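PDB 2RH3: protein virC2 from Agrobacterium tumefaciens, which probably binds DNA through a ribbon-helix-helix fold, the C-terminal part of the protein present here, and enhances T-DNA transfer and virulence. Local coordinates for residues G40-E43 and N44-A47; R98-G101 and H102-T106; A107-A110 and C111-R115. All blocks are in the same frame, centred on the assembly; numbering follows the deposited sequence. Where two conformers were deposited one is given.

Contact 1 of 3, residues G40-E43 and N44-A47; sequences GDFE and NMLA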
# COMPACT_ATOMS: atom_id res chain seq x y z
N GLY A 40 7.38 4.68 3.13
CA GLY A 40 8.34 5.76 3.35
C GLY A 40 7.96 6.99 2.55
O GLY A 40 7.92 8.10 3.09
N ASP A 41 7.67 6.79 1.26
CA ASP A 41 7.22 7.86 0.36
C ASP A 41 5.92 8.47 0.88
O ASP A 41 5.76 9.70 0.90
CB ASP A 41 7.01 7.33 -1.07
CG ASP A 41 8.29 6.81 -1.73
OD1 ASP A 41 9.41 7.17 -1.30
OD2 ASP A 41 8.18 6.03 -2.71
N PHE A 42 5.01 7.61 1.33
CA PHE A 42 3.65 8.01 1.74
C PHE A 42 3.64 8.85 3.01
O PHE A 42 2.83 9.77 3.12
CB PHE A 42 2.74 6.79 1.90
CG PHE A 42 1.28 7.08 1.66
CD1 PHE A 42 0.83 7.46 0.40
CD2 PHE A 42 0.36 6.95 2.69
CE1 PHE A 42 -0.52 7.72 0.16
CE2 PHE A 42 -1.00 7.21 2.47
CZ PHE A 42 -1.44 7.59 1.20
N GLU A 43 4.54 8.52 3.94
CA GLU A 43 4.71 9.27 5.20
C GLU A 43 4.92 10.75 4.94
O GLU A 43 4.35 11.60 5.65
CB GLU A 43 5.92 8.77 5.97
CG GLU A 43 5.66 7.71 7.01
CD GLU A 43 6.90 7.42 7.84
OE1 GLU A 43 7.94 7.04 7.26
OE2 GLU A 43 6.83 7.57 9.08
N ASN A 44 5.75 11.06 3.95
CA ASN A 44 6.05 12.44 3.59
C ASN A 44 4.85 13.15 2.97
O ASN A 44 4.74 14.38 3.05
CB ASN A 44 7.28 12.52 2.68
CG ASN A 44 8.55 11.99 3.35
OD1 ASN A 44 8.71 12.08 4.56
ND2 ASN A 44 9.45 11.45 2.54
N MET A 45 3.95 12.37 2.38
CA MET A 45 2.69 12.89 1.82
C MET A 45 1.60 13.07 2.88
O MET A 45 0.69 13.88 2.70
CB MET A 45 2.17 11.95 0.73
CG MET A 45 3.09 11.85 -0.47
SD MET A 45 2.71 10.47 -1.55
CE MET A 45 1.03 10.82 -2.02
N LEU A 46 1.70 12.31 3.97
CA LEU A 46 0.79 12.47 5.09
C LEU A 46 1.07 13.81 5.75
O LEU A 46 0.16 14.56 6.09
CB LEU A 46 0.95 11.33 6.10
CG LEU A 46 0.46 9.97 5.61
CD1 LEU A 46 0.90 8.85 6.55
CD2 LEU A 46 -1.06 9.95 5.44
N ALA A 47 2.37 14.11 5.89
CA ALA A 47 2.83 15.30 6.59
C ALA A 47 2.27 16.60 6.02
O ALA A 47 2.04 17.56 6.77
CB ALA A 47 4.35 15.33 6.61

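Contact 2 of 3, residues R98-G101 and H102-T106; sequences RAFG and HKLAT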
# COMPACT_ATOMS: atom_id res chain seq x y z
N ARG A 98 -7.54 -3.00 11.83
CA ARG A 98 -7.20 -3.86 10.69
C ARG A 98 -7.69 -3.25 9.37
O ARG A 98 -6.94 -3.20 8.39
CB ARG A 98 -7.77 -5.28 10.86
CG ARG A 98 -7.44 -6.22 9.70
CD ARG A 98 -8.52 -7.30 9.46
NE ARG A 98 -9.84 -6.75 9.14
CZ ARG A 98 -10.16 -6.06 8.05
NH1 ARG A 98 -9.25 -5.77 7.11
NH2 ARG A 98 -11.41 -5.63 7.89
N ALA A 99 -8.93 -2.78 9.36
CA ALA A 99 -9.50 -2.15 8.17
C ALA A 99 -8.75 -0.87 7.80
O ALA A 99 -8.48 -0.62 6.62
CB ALA A 99 -10.99 -1.87 8.35
N PHE A 100 -8.40 -0.07 8.81
CA PHE A 100 -7.60 1.13 8.59
C PHE A 100 -6.23 0.80 7.98
O PHE A 100 -5.81 1.44 7.01
CB PHE A 100 -7.46 1.97 9.88
CG PHE A 100 -6.43 3.06 9.77
CD1 PHE A 100 -5.22 2.95 10.46
CD2 PHE A 100 -6.63 4.17 8.95
CE1 PHE A 100 -4.24 3.94 10.35
CE2 PHE A 100 -5.65 5.17 8.84
CZ PHE A 100 -4.46 5.05 9.54
N GLY A 101 -5.55 -0.20 8.54
CA GLY A 101 -4.23 -0.63 8.04
C GLY A 101 -4.26 -1.15 6.62
O GLY A 101 -3.32 -0.94 5.85
N HIS A 102 -5.34 -1.82 6.26
CA HIS A 102 -5.53 -2.27 4.88
C HIS A 102 -5.68 -1.07 3.95
O HIS A 102 -5.05 -1.04 2.89
CB HIS A 102 -6.75 -3.18 4.76
CG HIS A 102 -6.99 -3.67 3.37
ND1 HIS A 102 -6.19 -4.60 2.74
CD2 HIS A 102 -7.97 -3.37 2.48
CE1 HIS A 102 -6.65 -4.84 1.53
NE2 HIS A 102 -7.73 -4.10 1.34
N LYS A 103 -6.47 -0.08 4.37
CA LYS A 103 -6.69 1.13 3.57
C LYS A 103 -5.40 1.90 3.38
O LYS A 103 -5.09 2.36 2.27
CB LYS A 103 -7.75 2.04 4.23
CG LYS A 103 -9.15 1.49 4.11
CD LYS A 103 -10.18 2.52 4.56
CE LYS A 103 -11.56 1.91 4.73
NZ LYS A 103 -12.12 1.40 3.45
N LEU A 104 -4.63 2.02 4.47
CA LEU A 104 -3.38 2.78 4.45
C LEU A 104 -2.35 2.10 3.55
O LEU A 104 -1.78 2.76 2.66
CB LEU A 104 -2.83 2.94 5.88
CG LEU A 104 -1.53 3.76 6.01
CD1 LEU A 104 -1.70 5.16 5.43
CD2 LEU A 104 -1.05 3.82 7.45
N ALA A 105 -2.14 0.80 3.74
CA ALA A 105 -1.17 0.07 2.90
C ALA A 105 -1.57 0.08 1.44
O ALA A 105 -0.73 0.31 0.56
CB ALA A 105 -1.00 -1.36 3.39
N THR A 106 -2.85 -0.15 1.18
CA THR A 106 -3.36 -0.20 -0.18
C THR A 106 -3.17 1.14 -0.91
O THR A 106 -2.74 1.17 -2.06
CB THR A 106 -4.81 -0.71 -0.22
OG1 THR A 106 -4.84 -2.07 0.28
CG2 THR A 106 -5.37 -0.68 -1.64

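Contact 3 of 3, residues A107-A110 and C111-R115; sequences AALA and CFFAR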
# COMPACT_ATOMS: atom_id res chain seq x y z
N ALA A 107 -3.46 2.24 -0.22
CA ALA A 107 -3.24 3.58 -0.78
C ALA A 107 -1.77 3.86 -1.05
O ALA A 107 -1.43 4.42 -2.08
CB ALA A 107 -3.82 4.66 0.15
N ALA A 108 -0.91 3.48 -0.11
CA ALA A 108 0.53 3.68 -0.26
C ALA A 108 1.04 2.96 -1.52
O ALA A 108 1.81 3.50 -2.32
CB ALA A 108 1.24 3.20 0.99
N LEU A 109 0.58 1.73 -1.70
CA LEU A 109 0.97 0.95 -2.88
C LEU A 109 0.36 1.50 -4.16
O LEU A 109 1.03 1.57 -5.18
CB LEU A 109 0.59 -0.52 -2.68
CG LEU A 109 1.44 -1.28 -1.67
CD1 LEU A 109 0.73 -2.60 -1.33
CD2 LEU A 109 2.85 -1.55 -2.21
N ALA A 110 -0.92 1.89 -4.10
CA ALA A 110 -1.58 2.47 -5.24
C ALA A 110 -0.79 3.68 -5.76
O ALA A 110 -0.66 3.86 -6.96
CB ALA A 110 -3.01 2.86 -4.88
N CYS A 111 -0.28 4.48 -4.83
CA CYS A 111 0.55 5.65 -5.12
C CYS A 111 1.89 5.28 -5.77
O CYS A 111 2.32 5.92 -6.74
CB CYS A 111 0.78 6.44 -3.82
SG CYS A 111 1.56 8.03 -4.03
N PHE A 112 2.54 4.24 -5.25
CA PHE A 112 3.81 3.74 -5.76
C PHE A 112 3.60 3.23 -7.20
O PHE A 112 4.38 3.56 -8.11
CB PHE A 112 4.30 2.58 -4.86
CG PHE A 112 5.62 2.02 -5.27
CD1 PHE A 112 6.79 2.46 -4.66
CD2 PHE A 112 5.70 1.06 -6.27
CE1 PHE A 112 8.04 1.94 -5.05
CE2 PHE A 112 6.93 0.55 -6.67
CZ PHE A 112 8.10 0.98 -6.05
N PHE A 113 2.54 2.45 -7.41
CA PHE A 113 2.25 1.90 -8.73
C PHE A 113 1.89 2.98 -9.75
O PHE A 113 2.29 2.89 -10.90
CB PHE A 113 1.15 0.84 -8.68
CG PHE A 113 1.44 -0.34 -7.77
CD1 PHE A 113 2.75 -0.86 -7.63
CD2 PHE A 113 0.39 -0.96 -7.09
CE1 PHE A 113 2.99 -1.96 -6.78
CE2 PHE A 113 0.63 -2.06 -6.27
CZ PHE A 113 1.93 -2.56 -6.11
N ALA A 114 1.13 4.00 -9.33
CA ALA A 114 0.78 5.11 -10.24
C ALA A 114 2.02 5.90 -10.64
O ALA A 114 2.14 6.37 -11.78
CB ALA A 114 -0.28 6.02 -9.61
N ARG A 115 2.95 6.04 -9.69
CA ARG A 115 4.20 6.76 -9.93
C ARG A 115 5.04 5.99 -10.94
O ARG A 115 5.60 6.58 -11.87
CB ARG A 115 4.97 6.97 -8.62
CG ARG A 115 6.16 7.95 -8.75
CD ARG A 115 6.88 8.16 -7.39
NE ARG A 115 5.99 8.58 -6.30
CZ ARG A 115 5.57 9.83 -6.08
NH1 ARG A 115 5.95 10.83 -6.88
NH2 ARG A 115 4.77 10.09 -5.06

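Contact 1 of 3, residues G40-E43 and N44-A47
The ring of F42 is overlapped by two side chains of the next helical turn, which reach it from the same side of its plane, M45 near CD1 and L46 near CE2. All three belong to helix 27-47 of this ribbon-helix-helix protein, near the end of that helix. F42 swings CG roughly anti to its own backbone nitrogen (chi1 -152°), which brings CD1 to 4.0 Å from SD of M45. The sulfur sits obliquely to the ring, 5.2 Å from the centroid of F42, a Met-aromatic contact in which the two side chains cross at about a right angle. M45 bends at its thioether, and its CE then rests 4.1 Å from CE1 of F42. A flexible methionine suits this position because it can follow the outline of the flat ring.

The backbone here mixes i+4 bonds with weak i+3 ones. O of F42 takes a bond from N of L46 at 2.9 Å and a weak one from N of M45, while O of E43 accepts N of A47, one turn on, at 3.2 Å. Helix 97-118 packs against F42 through L104, A107 and A108, while E43 turns to a salt bridge with R75 of strand 71-76. Toward the ring atom opposite CD1, L46 offers a methyl, its CD2 lying 4.0 Å from CE2 of F42.

Contact 2 of 3, residues R98-G101 and H102-T106
Four successive i to i+4 bonds carry helix 97-118 from R98-G101 into H102-T106, donated by the N-H groups of H102, K103, L104 and A105 to the carbonyls of R98, A99, F100 and G101. The one from N of L104 to O of F100 spans 2.9 Å.

On one side of the helix F100 and L104 lie side by side and point the same way, CZ of the F100 ring 4.2 Å from CD2 of L104. Each has CG anti to its backbone nitrogen, beside the carbonyl carbon (chi1 168° for F100, -178° for L104), and this shared torsion sends the two groups out in the same direction. The methyl stands obliquely to the ring. Large apolar residues fit this face, since A85 and F89 of helix 79-89 pack on F100, and I82 of the same helix and L5 of strand 2-7 pack on L104. F100 also makes a cation-pi contact with R86.

In this ribbon-helix-helix fold the strand 2-7 forms a ribbon with strand 71-76, so L104 and A105, both touching L5, join the helix to it. The small methyl of A105 lies 3.4 Å from O of G101.

K103 is partly exposed: its CG passes 3.3 Å from O of A99 before the aliphatic chain leads away from R98-G101. R98 touches loosely, with NH1 4.3 Å from CB of H102. ND1 of H102 makes a weak hydrogen bond to O of S6. Further along, O of H102 is gripped by two donors of T106, N and the hydroxyl OG1, which reach it from opposite faces of its plane. OG1 of T106 lies 2.8 Å from O of H102; this hydroxyl oxygen also sits 3.5 Å above the plane of the H102 ring, offset toward its rim.

Contact 3 of 3, residues A107-A110 and C111-R115
The bond from N of F113 to O of L109 is short, at 2.8 Å, and close to straight, with an N-H...O angle of 168° and the donor nearly in line with the carbonyl. Three companions continue the alpha-helical ladder: C111, F112 and A114 donate to A107, A108 and A110.

The carbonyl oxygen of L109 also lies over one face of the F113 ring, 3.1 Å above its plane and offset toward the rim, with CG of F113 3.2 Å from O of L109. F113 reaches this pose by setting CG beside its backbone nitrogen (chi1 -58°), folding the ring back over the preceding turn. There it runs alongside L109 in the same direction. CE2 of F113 is 3.9 Å from CB of L109, and CZ of F113 is 4.1 Å from the methyl CD2 of L109. A branched leucine can thus touch the aromatic ring at two levels, near its backbone and at its tip.

This is the C-terminal half of helix 97-118 in the ribbon-helix-helix fold. I34 and L35 of helix 27-47 pack on L109, and Y58 meets F113 ring edge to face. The alanines A107, A108 and A110 are all buried; A107 and A108 keep the helix slim where F42 presses close, and both touch it. With the backbone N-H and C=O groups paired along the helix, the polar main chain can be buried beneath L109 and F113, leaving their apolar side chains to meet the neighbouring elements.

In the fold
Contacts 2 and 3 adjoin on helix 97-118, their centres about 13 Å apart, and contact 1 on helix 27-47 bridges the two. Its F42 ring reaches contact 2 through CE2, 3.7 Å from CD1 of L104. Toward contact 3, CZ of F42 lies 3.9 Å from CB of A107. M45 extends this second junction by packing against C111. The centre of contact 1 is about 15 Å from that of contact 2 and about 12 Å from that of contact 3. Together they join the two long helices of a probable DNA-binding fold, while contact 2 also meets the strand 2-7.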